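PDB 3FZ0: nucleoside hydrolase, putative from Trypanosoma brucei, which belongs to the nucleoside hydrolase family and binds a calcium ion. Local coordinates for residues S214-G219 against V277-P282. The protein carries 2 engineered substitutions. Numbering follows the deposited sequence.
Sequences SPMTWG and VTCVVP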
ATOM      1  N   SER B 214       5.750   6.403 -32.177  1.00 64.91           N
ATOM      2  CA  SER B 214       6.856   6.747 -33.084  1.00 64.87           C
ATOM      3  C   SER B 214       7.757   5.525 -33.344  1.00 64.88           C
ATOM      4  O   SER B 214       8.907   5.489 -32.901  1.00 64.50           O
ATOM      5  CB  SER B 214       7.681   7.893 -32.495  1.00 64.44           C
ATOM      6  OG  SER B 214       8.652   8.289 -33.412  1.00 63.36           O
ATOM      7  N   PRO B 215       7.219   4.512 -34.036  1.00 65.05           N
ATOM      8  CA  PRO B 215       7.981   3.284 -34.248  1.00 64.98           C
ATOM      9  C   PRO B 215       8.662   3.275 -35.598  1.00 65.69           C
ATOM     10  O   PRO B 215       8.502   4.198 -36.403  1.00 65.48           O
ATOM     11  CB  PRO B 215       6.879   2.224 -34.276  1.00 64.75           C
ATOM     12  CG  PRO B 215       5.664   2.951 -34.860  1.00 64.33           C
ATOM     13  CD  PRO B 215       5.871   4.434 -34.647  1.00 64.33           C
ATOM     14  N   MET B 216       9.375   2.206 -35.902  1.00 66.43           N
ATOM     15  CA  MET B 216       9.714   1.996 -37.306  1.00 66.99           C
ATOM     16  C   MET B 216       8.850   0.862 -37.848  1.00 67.13           C
ATOM     17  O   MET B 216       8.432  -0.036 -37.101  1.00 67.75           O
ATOM     18  CB  MET B 216      11.198   1.749 -37.518  1.00 66.53           C
ATOM     19  CG  MET B 216      11.687   0.496 -36.909  1.00 67.39           C
ATOM     20  SD  MET B 216      13.439   0.257 -37.196  1.00 68.73           S
ATOM     21  CE  MET B 216      13.727  -1.102 -36.021  1.00 66.73           C
ATOM     22  N   THR B 217       8.542   0.942 -39.127  1.00 66.80           N
ATOM     23  CA  THR B 217       7.926  -0.154 -39.847  1.00 67.48           C
ATOM     24  C   THR B 217       8.962  -1.268 -40.097  1.00 67.57           C
ATOM     25  O   THR B 217      10.164  -0.989 -40.268  1.00 68.05           O
ATOM     26  CB  THR B 217       7.402   0.397 -41.197  1.00 67.40           C
ATOM     27  OG1 THR B 217       6.232   1.198 -40.963  1.00 66.29           O
ATOM     28  CG2 THR B 217       7.054  -0.698 -42.124  1.00 69.37           C
ATOM     29  N   TRP B 218       8.513  -2.520 -40.132  1.00 67.39           N
ATOM     30  CA  TRP B 218       9.371  -3.610 -40.571  1.00 67.10           C
ATOM     31  C   TRP B 218       9.900  -3.380 -41.986  1.00 66.89           C
ATOM     32  O   TRP B 218      11.049  -3.721 -42.274  1.00 67.29           O
ATOM     33  CB  TRP B 218       8.704  -4.983 -40.406  1.00 67.19           C
ATOM     34  CG  TRP B 218       8.619  -5.381 -38.948  1.00 68.13           C
ATOM     35  CD1 TRP B 218       7.478  -5.512 -38.199  1.00 67.78           C
ATOM     36  CD2 TRP B 218       9.717  -5.652 -38.054  1.00 67.38           C
ATOM     37  NE1 TRP B 218       7.795  -5.848 -36.912  1.00 67.77           N
ATOM     38  CE2 TRP B 218       9.154  -5.953 -36.789  1.00 66.91           C
ATOM     39  CE3 TRP B 218      11.110  -5.683 -38.207  1.00 67.75           C
ATOM     40  CZ2 TRP B 218       9.935  -6.270 -35.666  1.00 66.89           C
ATOM     41  CZ3 TRP B 218      11.906  -6.010 -37.085  1.00 68.06           C
ATOM     42  CH2 TRP B 218      11.306  -6.293 -35.827  1.00 68.20           C
ATOM     43  N   GLY B 219       9.071  -2.795 -42.861  1.00 66.58           N
ATOM     44  CA  GLY B 219       9.473  -2.392 -44.235  1.00 65.33           C
ATOM     45  C   GLY B 219      10.628  -1.385 -44.211  1.00 65.03           C
ATOM     46  O   GLY B 219      11.611  -1.533 -44.947  1.00 65.24           O
ATOM     47  N   VAL B 277       3.161  -5.087 -37.837  1.00 79.04           N
ATOM     48  CA  VAL B 277       3.763  -4.301 -38.918  1.00 78.73           C
ATOM     49  C   VAL B 277       4.796  -3.290 -38.375  1.00 77.94           C
ATOM     50  O   VAL B 277       5.720  -2.887 -39.106  1.00 77.54           O
ATOM     51  CB  VAL B 277       2.685  -3.561 -39.801  1.00 79.32           C
ATOM     52  CG1 VAL B 277       3.345  -2.713 -40.909  1.00 79.22           C
ATOM     53  CG2 VAL B 277       1.669  -4.566 -40.410  1.00 79.86           C
ATOM     54  N   THR B 278       4.653  -2.896 -37.104  1.00 76.62           N
ATOM     55  CA  THR B 278       5.585  -1.903 -36.535  1.00 75.17           C
ATOM     56  C   THR B 278       6.502  -2.486 -35.461  1.00 74.21           C
ATOM     57  O   THR B 278       6.141  -3.441 -34.773  1.00 73.88           O
ATOM     58  CB  THR B 278       4.881  -0.643 -35.967  1.00 74.99           C
ATOM     59  OG1 THR B 278       4.311  -0.961 -34.711  1.00 75.17           O
ATOM     60  CG2 THR B 278       3.796  -0.140 -36.874  1.00 74.59           C
ATOM     61  N   CYS B 279       7.690  -1.893 -35.364  1.00 73.13           N
ATOM     62  CA  CYS B 279       8.678  -2.227 -34.375  1.00 72.04           C
ATOM     63  C   CYS B 279       8.974  -0.989 -33.514  1.00 71.13           C
ATOM     64  O   CYS B 279       9.438   0.037 -34.024  1.00 71.13           O
ATOM     65  CB  CYS B 279       9.946  -2.705 -35.078  1.00 72.26           C
ATOM     66  SG  CYS B 279      11.214  -3.224 -33.901  1.00 74.04           S
ATOM     67  N   VAL B 280       8.705  -1.092 -32.213  1.00 70.03           N
ATOM     68  CA  VAL B 280       8.866   0.013 -31.276  1.00 68.45           C
ATOM     69  C   VAL B 280      10.281  -0.012 -30.733  1.00 68.03           C
ATOM     70  O   VAL B 280      10.731  -1.047 -30.282  1.00 68.17           O
ATOM     71  CB  VAL B 280       7.884  -0.120 -30.106  1.00 68.38           C
ATOM     72  CG1 VAL B 280       7.929   1.108 -29.198  1.00 68.20           C
ATOM     73  CG2 VAL B 280       6.468  -0.333 -30.628  1.00 68.77           C
ATOM     74  N   VAL B 281      10.980   1.125 -30.786  1.00 67.20           N
ATOM     75  CA  VAL B 281      12.370   1.232 -30.318  1.00 66.40           C
ATOM     76  C   VAL B 281      12.508   2.324 -29.233  1.00 65.60           C
ATOM     77  O   VAL B 281      13.119   3.348 -29.455  1.00 65.76           O
ATOM     78  CB  VAL B 281      13.340   1.500 -31.515  1.00 66.45           C
ATOM     79  CG1 VAL B 281      14.777   1.290 -31.092  1.00 67.07           C
ATOM     80  CG2 VAL B 281      13.026   0.578 -32.670  1.00 66.53           C
ATOM     81  N   PRO B 282      11.940   2.098 -28.042  1.00 65.16           N
ATOM     82  CA  PRO B 282      11.762   3.182 -27.053  1.00 64.45           C
ATOM     83  C   PRO B 282      12.993   3.984 -26.696  1.00 64.45           C
ATOM     84  O   PRO B 282      12.928   5.234 -26.703  1.00 64.27           O
ATOM     85  CB  PRO B 282      11.187   2.466 -25.831  1.00 63.95           C
ATOM     86  CG  PRO B 282      10.421   1.312 -26.443  1.00 64.36           C
ATOM     87  CD  PRO B 282      11.370   0.829 -27.549  1.00 65.03           C
TER
HETATM   88  O   HOH W   1       9.612   3.511 -31.158  1.00 40.22           O
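Met216 and Cys279 pair through both of their backbone amides, which identifies them as a hydrogen-bonded antiparallel pair. Cys279 N reaches Met216 O at 2.6 Å with an N-H...O angle of 174°, and Met216 N returns the bond to Cys279 O at 2.9 Å, more bent. Trp218 N, at the first turn of helix 218-224, donates to Val277 O (3.0 Å), so the ladder runs on past the non-hydrogen-bonded pair Thr217-Thr278. At the other end a water links the two segments beyond the strand pair, donating to Ser214 O and accepting from Val281 N.

The Met216 and Cys279 side chains lie on one face of this ribbon. With SG anti to the backbone N (chi1 -177°), Cys279 meets the tryptophan by two atoms: CB stands over one face of the Trp218 six-membered ring, 3.8 Å from its centroid and 19° off the normal, a CH-pi contact, while SG approaches more obliquely, 4.2 Å from the same centroid, as a sulfur-aromatic contact. Met216, its chain extended beyond CG, sets its terminal CE against both Cys279 SG (3.9 Å) and Val281 CG2. Phe250 touches both sulfur-bearing side chains, and the edge-to-face ring of Tyr221 also packs on Trp218. The Pro215 ring instead lies beside Thr278, CG to CB 3.8 Å, its CB also resting near Cys279 O.

Val281 touches Asp18 and Ile21 of helix 17-27, and its side chain is about 9 Å from the calcium ion that Asp14, Asp19, Leu134 and Asp283 coordinate. The arrangement is a two-strand antiparallel ribbon, separate from the large mixed sheet of this nucleoside hydrolase fold, joining the start of helix 218-224 to the segment that leads into metal ligand Asp283.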